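Local coordinates for protein putative acetylornithine deacetylase (Sulfolobus tokodaii, PDB 3VPB) that probably joins glutamate, at the expense of ATP, to the C-terminal glutamate of the carrier protein LysW in arginine biosynthesis, as a RimK-family ATP-grasp ligase, at residues B[9-14]-B[53-58]; B[86-91]-B[163-168]; B[231-236]-B[255-260]. All blocks are in the same frame, centred on the assembly; numbering follows the deposited sequence. Where two conformers were deposited one is given.

Contact 1: residues B[9-14]-B[53-58]; sequences IVRQEE and RPVSMY
Glu-14 lies between Arg-11 and Arg-53 in a buried salt-bridge network of the preATP-grasp domain that joins the loop and first helical turn after strand 2-7 to the loop after strand 49-52 of the same parallel sheet. Both arginines approach side-on, with NE and one terminal nitrogen, but they use the carboxylate differently. Arg-11 spreads its grip over both oxygens: its NE-H points almost straight at Glu-14 OE1 (2.9 Å, 171°), while its NH2 reaches OE2 from above the carboxylate plane. Arg-53 puts both donors on one atom, NE to Glu-14 OE2 at 2.8 Å and NH1 to the same oxygen at 3.0 Å, with its guanidinium turned only 26° from the carboxylate. Three N-H groups thus converge on OE2, and the acid probably stays ionised, offsetting the like charges of two arginines whose NH2 (Arg-11) and NH1 (Arg-53) are 3.6 Å apart. Bends in the middle of its chain fold Arg-53 back to Glu-14.

Branched Val-55 suits the apolar side: in the conformer given, its CG2 sits over the centre of one face of the Arg-11 guanidinium and also meets Ile-9 CB. Arg-11 NH1 continues to Glu-256 of the substrate site, and Val-55 packs on Trp-54 of the LysW chain. A water bridges the backbones, within hydrogen-bonding distance of Ile-9 O (2.6 Å) and Arg-53 O (2.7 Å).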
# COMPACT_ATOMS: atom_id res chain seq x y z
N ILE B 9 -10.54 7.39 -18.12
CA ILE B 9 -9.56 7.43 -19.19
C ILE B 9 -10.30 7.06 -20.47
O ILE B 9 -11.02 6.07 -20.50
CB ILE B 9 -8.38 6.44 -18.96
CG1 ILE B 9 -7.41 6.96 -17.88
CG2 ILE B 9 -7.59 6.25 -20.27
CD1 ILE B 9 -7.94 6.95 -16.46
N VAL B 10 -10.13 7.87 -21.51
CA VAL B 10 -10.80 7.65 -22.78
C VAL B 10 -9.91 6.79 -23.69
O VAL B 10 -8.86 7.25 -24.17
CB VAL B 10 -11.20 9.00 -23.46
CG1 VAL B 10 -11.64 8.78 -24.87
CG2 VAL B 10 -12.31 9.69 -22.67
N ARG B 11 -10.30 5.51 -23.84
CA ARG B 11 -9.61 4.59 -24.75
C ARG B 11 -10.32 4.57 -26.09
O ARG B 11 -11.38 5.20 -26.26
CB ARG B 11 -9.62 3.14 -24.21
CG ARG B 11 -9.12 2.94 -22.81
CD ARG B 11 -9.63 1.64 -22.24
NE ARG B 11 -11.02 1.77 -21.76
CZ ARG B 11 -11.59 0.97 -20.88
NH1 ARG B 11 -10.90 -0.05 -20.38
NH2 ARG B 11 -12.85 1.20 -20.47
N GLN B 12 -9.79 3.77 -27.02
CA GLN B 12 -10.45 3.60 -28.32
C GLN B 12 -11.91 3.23 -28.15
O GLN B 12 -12.76 3.73 -28.88
CB GLN B 12 -9.73 2.53 -29.15
CG GLN B 12 -8.87 3.09 -30.28
CD GLN B 12 -9.68 3.87 -31.31
OE1 GLN B 12 -9.54 5.08 -31.43
NE2 GLN B 12 -10.56 3.17 -32.04
N GLU B 13 -12.19 2.37 -27.17
CA GLU B 13 -13.54 1.89 -26.95
C GLU B 13 -14.49 3.06 -26.63
O GLU B 13 -15.60 3.12 -27.15
CB GLU B 13 -13.57 0.88 -25.79
CG GLU B 13 -13.10 -0.54 -26.16
CD GLU B 13 -11.59 -0.75 -26.14
OE1 GLU B 13 -11.16 -1.91 -26.32
OE2 GLU B 13 -10.83 0.23 -25.95
N GLU B 14 -14.06 3.96 -25.75
CA GLU B 14 -14.90 5.10 -25.40
C GLU B 14 -15.10 6.04 -26.59
O GLU B 14 -16.20 6.57 -26.79
CB GLU B 14 -14.34 5.85 -24.20
CG GLU B 14 -14.53 5.08 -22.88
CD GLU B 14 -13.65 3.82 -22.77
OE1 GLU B 14 -12.44 3.89 -23.06
OE2 GLU B 14 -14.18 2.76 -22.39
N ARG B 53 -18.32 3.50 -18.27
CA ARG B 53 -17.07 3.16 -18.95
C ARG B 53 -15.72 3.43 -18.21
O ARG B 53 -14.67 3.29 -18.83
CB ARG B 53 -17.05 3.82 -20.34
CG ARG B 53 -18.13 3.25 -21.31
CD ARG B 53 -17.98 1.75 -21.50
NE ARG B 53 -16.66 1.43 -22.06
CZ ARG B 53 -16.29 0.21 -22.44
NH1 ARG B 53 -15.09 -0.00 -22.95
NH2 ARG B 53 -17.16 -0.79 -22.33
N PRO B 54 -15.73 3.80 -16.90
CA PRO B 54 -14.42 3.99 -16.28
C PRO B 54 -13.56 2.72 -16.30
O PRO B 54 -14.09 1.61 -16.15
CB PRO B 54 -14.77 4.36 -14.82
CG PRO B 54 -16.13 4.96 -14.92
CD PRO B 54 -16.80 4.05 -15.92
N VAL B 55 -12.25 2.93 -16.42
CA VAL B 55 -11.25 1.85 -16.40
C VAL B 55 -11.10 1.37 -14.96
O VAL B 55 -10.83 0.18 -14.70
CB VAL B 55 -9.87 2.35 -16.92
CG1 VAL B 55 -8.85 1.19 -17.05
CG2 VAL B 55 -10.01 3.10 -18.26
N SER B 56 -11.28 2.28 -14.00
CA SER B 56 -11.20 1.90 -12.57
C SER B 56 -12.51 1.21 -12.23
O SER B 56 -13.57 1.80 -12.42
CB SER B 56 -11.07 3.14 -11.69
OG SER B 56 -11.41 2.83 -10.34
N MET B 57 -12.45 -0.03 -11.75
CA MET B 57 -13.67 -0.74 -11.37
C MET B 57 -14.42 -0.02 -10.22
O MET B 57 -15.64 0.06 -10.24
CB MET B 57 -13.38 -2.18 -10.97
CG MET B 57 -14.65 -2.98 -10.65
SD MET B 57 -15.05 -2.87 -8.89
CE MET B 57 -13.96 -4.22 -8.39
N TYR B 58 -13.69 0.54 -9.26
CA TYR B 58 -14.37 1.28 -8.18
C TYR B 58 -15.09 2.53 -8.70
O TYR B 58 -16.21 2.82 -8.26
CB TYR B 58 -13.41 1.62 -7.04
CG TYR B 58 -12.93 0.40 -6.27
CD1 TYR B 58 -13.83 -0.46 -5.65
CD2 TYR B 58 -11.58 0.12 -6.16
CE1 TYR B 58 -13.38 -1.60 -4.94
CE2 TYR B 58 -11.12 -0.99 -5.46
CZ TYR B 58 -12.02 -1.83 -4.85
OH TYR B 58 -11.53 -2.93 -4.16
O HOH W 1 -13.21 5.55 -19.29

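Contact 2: residues B[86-91]-B[163-168]; sequences DKILTY and AHIVQE. With ADP (adenosine-5'-diphosphate), chain L.
This is a helix-on-sheet contact beside the nucleotide pocket of the ATP-grasp domain: the first turn of helix 87-96 lies against strand 164-168, an inner strand of the four-stranded antiparallel sheet, with short axes 10.4 Å apart and inclined at 52°. Ile-165 forms its apolar centre, its CG1-CD1 arm meeting Lys-87 and Ile-88 and its CG2 methyl meeting Tyr-91. CD1 presses on Lys-87 CB (3.5 Å), CG1 lies alongside Ile-88 CG1 (3.7 Å) as the two chains run past each other in opposite directions, and CG2 touches Tyr-91 CE1. A beta-branched residue suits a strand and here offers three carbons to one helix face; small Ala-163 meets the CD1 tip of Ile-88.

Farther along, the contact turns polar. Gln-167 NE2 donates to Tyr-91 OH at 3.1 Å (159°), which lies near the amide plane, while the ring and amide planes stand 46° apart. Although CG is wedged between the backbone N and carbonyl carbon, the chain beyond is extended and carries the amide to adenine, where Gln-167 OE1 accepts from ADP N6 at 2.8 Å. The backbone Glu-168 O takes the other N6 proton. Long Lys-87 reaches the opposite end of the nucleotide, its NZ bonding ADP O1B at 2.9 Å.

Asp-86 caps the helix through OD2 on Leu-89 N. Strand 164-168 runs between strands 104-107 and 124-127, helix 110-120 covers its other face, and strand 245-252 touches the helix through Glu-250 and Leu-251.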
# COMPACT_ATOMS: atom_id res chain seq x y z
N ASP B 86 -15.94 -9.02 -9.25
CA ASP B 86 -15.38 -9.87 -8.21
C ASP B 86 -15.49 -11.34 -8.57
O ASP B 86 -16.61 -11.89 -8.64
CB ASP B 86 -16.07 -9.60 -6.89
CG ASP B 86 -15.32 -10.22 -5.73
OD1 ASP B 86 -14.80 -9.44 -4.93
OD2 ASP B 86 -15.25 -11.48 -5.65
N LYS B 87 -14.35 -11.97 -8.85
CA LYS B 87 -14.35 -13.36 -9.32
C LYS B 87 -14.96 -14.34 -8.33
O LYS B 87 -15.63 -15.28 -8.77
CB LYS B 87 -12.95 -13.81 -9.71
CG LYS B 87 -12.43 -13.08 -10.95
CD LYS B 87 -11.18 -13.76 -11.49
CE LYS B 87 -10.72 -13.09 -12.80
NZ LYS B 87 -10.14 -11.74 -12.49
N ILE B 88 -14.81 -14.11 -7.03
CA ILE B 88 -15.42 -15.02 -6.03
C ILE B 88 -16.94 -14.91 -6.05
O ILE B 88 -17.64 -15.93 -6.02
CB ILE B 88 -14.83 -14.82 -4.60
CG1 ILE B 88 -13.36 -15.23 -4.58
CG2 ILE B 88 -15.69 -15.59 -3.52
CD1 ILE B 88 -12.58 -14.78 -3.34
N LEU B 89 -17.44 -13.67 -6.14
CA LEU B 89 -18.90 -13.46 -6.20
C LEU B 89 -19.48 -14.05 -7.50
O LEU B 89 -20.59 -14.61 -7.49
CB LEU B 89 -19.23 -11.96 -6.08
CG LEU B 89 -18.71 -11.30 -4.79
CD1 LEU B 89 -19.31 -9.93 -4.77
CD2 LEU B 89 -19.08 -12.10 -3.53
N THR B 90 -18.75 -13.89 -8.59
CA THR B 90 -19.14 -14.46 -9.89
C THR B 90 -19.18 -15.99 -9.79
O THR B 90 -20.18 -16.61 -10.17
CB THR B 90 -18.17 -14.04 -11.01
OG1 THR B 90 -18.31 -12.63 -11.24
CG2 THR B 90 -18.46 -14.78 -12.31
N TYR B 91 -18.10 -16.59 -9.30
CA TYR B 91 -18.06 -18.07 -9.19
C TYR B 91 -19.18 -18.56 -8.28
O TYR B 91 -19.81 -19.58 -8.56
CB TYR B 91 -16.70 -18.56 -8.65
CG TYR B 91 -15.55 -18.48 -9.63
CD1 TYR B 91 -14.28 -18.11 -9.18
CD2 TYR B 91 -15.71 -18.78 -10.98
CE1 TYR B 91 -13.19 -18.04 -10.04
CE2 TYR B 91 -14.64 -18.70 -11.87
CZ TYR B 91 -13.38 -18.34 -11.40
OH TYR B 91 -12.33 -18.29 -12.25
N ALA B 163 -7.04 -12.32 -0.78
CA ALA B 163 -7.88 -13.49 -0.90
C ALA B 163 -7.36 -14.29 -2.10
O ALA B 163 -7.12 -13.72 -3.16
CB ALA B 163 -9.32 -13.08 -1.13
N HIS B 164 -7.17 -15.59 -1.93
CA HIS B 164 -6.61 -16.42 -2.99
C HIS B 164 -7.69 -17.30 -3.59
O HIS B 164 -8.31 -18.07 -2.85
CB HIS B 164 -5.56 -17.37 -2.45
CG HIS B 164 -4.37 -16.69 -1.82
ND1 HIS B 164 -3.11 -16.77 -2.36
CD2 HIS B 164 -4.24 -16.02 -0.66
CE1 HIS B 164 -2.25 -16.14 -1.58
NE2 HIS B 164 -2.92 -15.66 -0.54
N ILE B 165 -7.83 -17.24 -4.91
CA ILE B 165 -8.63 -18.23 -5.64
C ILE B 165 -7.64 -19.26 -6.19
O ILE B 165 -6.88 -18.95 -7.09
CB ILE B 165 -9.43 -17.62 -6.80
CG1 ILE B 165 -10.27 -16.43 -6.30
CG2 ILE B 165 -10.32 -18.70 -7.44
CD1 ILE B 165 -10.99 -15.66 -7.45
N VAL B 166 -7.66 -20.45 -5.62
CA VAL B 166 -6.70 -21.49 -5.96
C VAL B 166 -7.44 -22.51 -6.82
O VAL B 166 -8.35 -23.16 -6.33
CB VAL B 166 -6.20 -22.18 -4.68
CG1 VAL B 166 -5.25 -23.34 -5.01
CG2 VAL B 166 -5.54 -21.13 -3.72
N GLN B 167 -7.03 -22.67 -8.07
CA GLN B 167 -7.85 -23.51 -8.95
C GLN B 167 -7.06 -24.36 -9.91
O GLN B 167 -5.85 -24.18 -10.11
CB GLN B 167 -8.90 -22.67 -9.71
CG GLN B 167 -8.44 -21.33 -10.18
CD GLN B 167 -9.40 -20.59 -11.12
OE1 GLN B 167 -8.96 -20.12 -12.14
NE2 GLN B 167 -10.70 -20.45 -10.75
N GLU B 168 -7.76 -25.32 -10.49
CA GLU B 168 -7.14 -26.20 -11.48
C GLU B 168 -6.65 -25.39 -12.67
O GLU B 168 -7.27 -24.39 -13.05
CB GLU B 168 -8.12 -27.29 -11.93
CG GLU B 168 -9.36 -26.75 -12.57
CD GLU B 168 -10.25 -27.86 -13.14
OE1 GLU B 168 -9.70 -28.85 -13.71
OE2 GLU B 168 -11.49 -27.73 -13.03
PB ADP L . -8.30 -11.34 -15.66
O1B ADP L . -9.55 -10.75 -15.12
O2B ADP L . -8.24 -11.48 -17.18
O3B ADP L . -7.02 -10.81 -15.10
PA ADP L . -8.54 -14.24 -15.82
O1A ADP L . -9.03 -15.17 -14.72
O2A ADP L . -9.30 -14.02 -17.11
O3A ADP L . -8.29 -12.84 -15.06
O5' ADP L . -7.06 -14.73 -16.18
C5' ADP L . -6.24 -14.15 -17.19
C4' ADP L . -5.66 -15.23 -18.08
O4' ADP L . -4.99 -16.19 -17.25
C3' ADP L . -6.77 -16.01 -18.79
O3' ADP L . -7.08 -15.42 -20.06
C2' ADP L . -6.16 -17.38 -18.96
O2' ADP L . -5.29 -17.40 -20.10
C1' ADP L . -5.30 -17.50 -17.73
N9 ADP L . -6.02 -18.23 -16.66
C8 ADP L . -6.68 -17.70 -15.59
N7 ADP L . -7.15 -18.70 -14.83
C5 ADP L . -6.79 -19.86 -15.41
C6 ADP L . -6.99 -21.29 -15.14
N6 ADP L . -7.66 -21.67 -14.03
N1 ADP L . -6.41 -22.20 -15.98
C2 ADP L . -5.73 -21.84 -17.07
N3 ADP L . -5.54 -20.53 -17.39
C4 ADP L . -6.05 -19.55 -16.60

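Contact 3: residues B[231-236]-B[255-260]; sequences GEFVSI and PEFKGF. With GLU (glutamic acid), chain M.
Phe-233 starts the strand 233-241 and sends its ring over Pro-255, in the loop before helix 258-264. From CB the side chain leaves with CG anti to the backbone N (chi1 173°), which brings the ring's face onto Pro-255. CE1, CE2 and CZ all lie near Pro-255 CG, which stands 3.9 Å from the centroid of the Phe-233 ring and just 10° off its normal, a CH-pi contact over the face. At the tip, Phe-233 CZ meets Phe-257 CE2 at 4.0 Å, an atom that lies in the plane of the Phe-233 ring, at its edge. Proline suits this place because its compact, rigid ring holds the CG hydrogens against the aromatic face. Pro-255 CD also rests 3.6 Å from Phe-233 O, and Pro-255 CB lies 3.8 Å from Ser-235 CB. Small Ser-235 lets the loop come close, and its hydroxyl is hydrogen-bonded to Glu-56 of the LysW chain.

Beyond the proline the loop turns to the substrate. Glu-256 OE2 accepts from the amino nitrogen N of the bound glutamate at 2.9 Å, while its other oxygen pairs with Arg-11. At the start of the helix, Gly-259 N donates to OE1 of the bound glutamate. Phe-260 N donates to OE2 of the same ligand. Backbone N-H groups at a helix N-terminus are typical carboxylate holders, and here they belong to the GF motif assigned to ArgX substrate specificity.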
# COMPACT_ATOMS: atom_id res chain seq x y z
N GLY B 231 -26.10 -9.24 -16.67
CA GLY B 231 -25.39 -8.14 -17.35
C GLY B 231 -26.05 -7.73 -18.66
O GLY B 231 -26.49 -8.58 -19.42
N GLU B 232 -26.14 -6.43 -18.91
CA GLU B 232 -26.64 -5.92 -20.18
C GLU B 232 -25.59 -5.77 -21.27
O GLU B 232 -25.91 -5.84 -22.46
CB GLU B 232 -27.34 -4.57 -19.99
CG GLU B 232 -28.85 -4.73 -19.92
CD GLU B 232 -29.57 -3.40 -19.92
OE1 GLU B 232 -29.31 -2.60 -19.00
OE2 GLU B 232 -30.40 -3.19 -20.83
N PHE B 233 -24.33 -5.52 -20.88
CA PHE B 233 -23.26 -5.42 -21.86
C PHE B 233 -22.02 -5.95 -21.17
O PHE B 233 -21.37 -5.22 -20.43
CB PHE B 233 -23.07 -3.98 -22.36
CG PHE B 233 -21.88 -3.76 -23.26
CD1 PHE B 233 -21.54 -4.68 -24.26
CD2 PHE B 233 -21.10 -2.61 -23.13
CE1 PHE B 233 -20.46 -4.45 -25.10
CE2 PHE B 233 -20.02 -2.38 -23.95
CZ PHE B 233 -19.68 -3.29 -24.94
N VAL B 234 -21.72 -7.23 -21.37
CA VAL B 234 -20.63 -7.85 -20.61
C VAL B 234 -19.77 -8.75 -21.49
O VAL B 234 -20.23 -9.24 -22.54
CB VAL B 234 -21.14 -8.69 -19.41
CG1 VAL B 234 -21.77 -7.80 -18.30
CG2 VAL B 234 -22.11 -9.77 -19.89
N SER B 235 -18.53 -8.97 -21.07
CA SER B 235 -17.72 -9.99 -21.72
C SER B 235 -17.62 -11.22 -20.84
O SER B 235 -17.87 -11.18 -19.61
CB SER B 235 -16.33 -9.45 -22.12
OG SER B 235 -15.60 -9.12 -20.96
N ILE B 236 -17.30 -12.34 -21.48
CA ILE B 236 -17.19 -13.61 -20.79
C ILE B 236 -15.91 -14.29 -21.28
O ILE B 236 -15.62 -14.29 -22.50
CB ILE B 236 -18.38 -14.55 -21.10
CG1 ILE B 236 -19.74 -13.84 -21.00
CG2 ILE B 236 -18.39 -15.76 -20.14
CD1 ILE B 236 -20.18 -12.97 -22.25
N PRO B 255 -16.47 -3.99 -20.62
CA PRO B 255 -15.65 -4.78 -21.56
C PRO B 255 -14.85 -3.95 -22.54
O PRO B 255 -15.30 -2.90 -23.01
CB PRO B 255 -16.66 -5.68 -22.28
CG PRO B 255 -18.00 -5.13 -21.97
CD PRO B 255 -17.92 -4.18 -20.82
N GLU B 256 -13.63 -4.40 -22.82
CA GLU B 256 -12.86 -3.83 -23.91
C GLU B 256 -13.18 -4.70 -25.12
O GLU B 256 -13.69 -5.83 -24.96
CB GLU B 256 -11.38 -3.80 -23.58
CG GLU B 256 -10.95 -2.69 -22.57
CD GLU B 256 -9.52 -2.91 -22.07
OE1 GLU B 256 -8.82 -1.91 -21.80
OE2 GLU B 256 -9.11 -4.09 -21.96
N PHE B 257 -12.97 -4.18 -26.33
CA PHE B 257 -13.39 -4.90 -27.53
C PHE B 257 -12.56 -4.63 -28.78
O PHE B 257 -13.01 -4.97 -29.87
CB PHE B 257 -14.91 -4.73 -27.82
CG PHE B 257 -15.42 -3.30 -27.75
CD1 PHE B 257 -15.34 -2.44 -28.87
CD2 PHE B 257 -16.03 -2.83 -26.57
CE1 PHE B 257 -15.84 -1.14 -28.80
CE2 PHE B 257 -16.49 -1.51 -26.47
CZ PHE B 257 -16.41 -0.67 -27.59
N LYS B 258 -11.35 -4.08 -28.63
CA LYS B 258 -10.48 -3.89 -29.81
C LYS B 258 -10.09 -5.22 -30.47
O LYS B 258 -10.03 -5.31 -31.71
CB LYS B 258 -9.21 -3.11 -29.47
CG LYS B 258 -9.41 -1.60 -29.49
CD LYS B 258 -8.06 -0.90 -29.48
CE LYS B 258 -7.45 -0.95 -28.10
NZ LYS B 258 -5.97 -0.97 -28.18
N GLY B 259 -9.78 -6.21 -29.65
CA GLY B 259 -9.48 -7.57 -30.13
C GLY B 259 -10.69 -8.22 -30.75
O GLY B 259 -10.60 -8.84 -31.82
N PHE B 260 -11.84 -8.05 -30.09
CA PHE B 260 -13.11 -8.61 -30.57
C PHE B 260 -13.34 -8.11 -31.98
O PHE B 260 -13.68 -8.90 -32.89
CB PHE B 260 -14.23 -8.20 -29.61
CG PHE B 260 -15.53 -8.90 -29.83
CD1 PHE B 260 -15.83 -10.07 -29.14
CD2 PHE B 260 -16.47 -8.34 -30.67
CE1 PHE B 260 -17.07 -10.70 -29.33
CE2 PHE B 260 -17.70 -8.96 -30.87
CZ PHE B 260 -18.01 -10.12 -30.19
N GLU M . -9.33 -6.95 -21.60
CA GLU M . -9.34 -7.89 -22.74
C GLU M . -7.96 -8.50 -22.91
O GLU M . -7.88 -9.64 -23.40
CB GLU M . -9.75 -7.18 -24.04
CG GLU M . -10.02 -8.12 -25.20
CD GLU M . -10.44 -7.40 -26.48
OE1 GLU M . -9.89 -6.31 -26.77
OE2 GLU M . -11.31 -7.96 -27.20
OXT GLU M . -6.93 -7.86 -22.60

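Overall arrangement
Contacts 1, 2 and 3 open in that order along the chain, each first segment following the close of the previous contact. Contact 1 belongs to the preATP-grasp domain and its parallel sheet, whereas contacts 2 and 3 lie within the ATP-grasp domain, on its four- and five-stranded antiparallel sheets respectively. The centres of contacts 1 and 3 are about 12 Å apart and they touch: probable hydrogen bonds run from Arg-53 NH2 to Pro-255 O and from Phe-257 N to Glu-13 OE1, tying the first domain to the glutamate-binding loop. Contact 2 stands about 24 Å from contact 1 and 20 Å from contact 3, centre to centre, at the ADP. Contacts 2 and 3 thus mark two ends of the active site, the nucleotide and the amino acid.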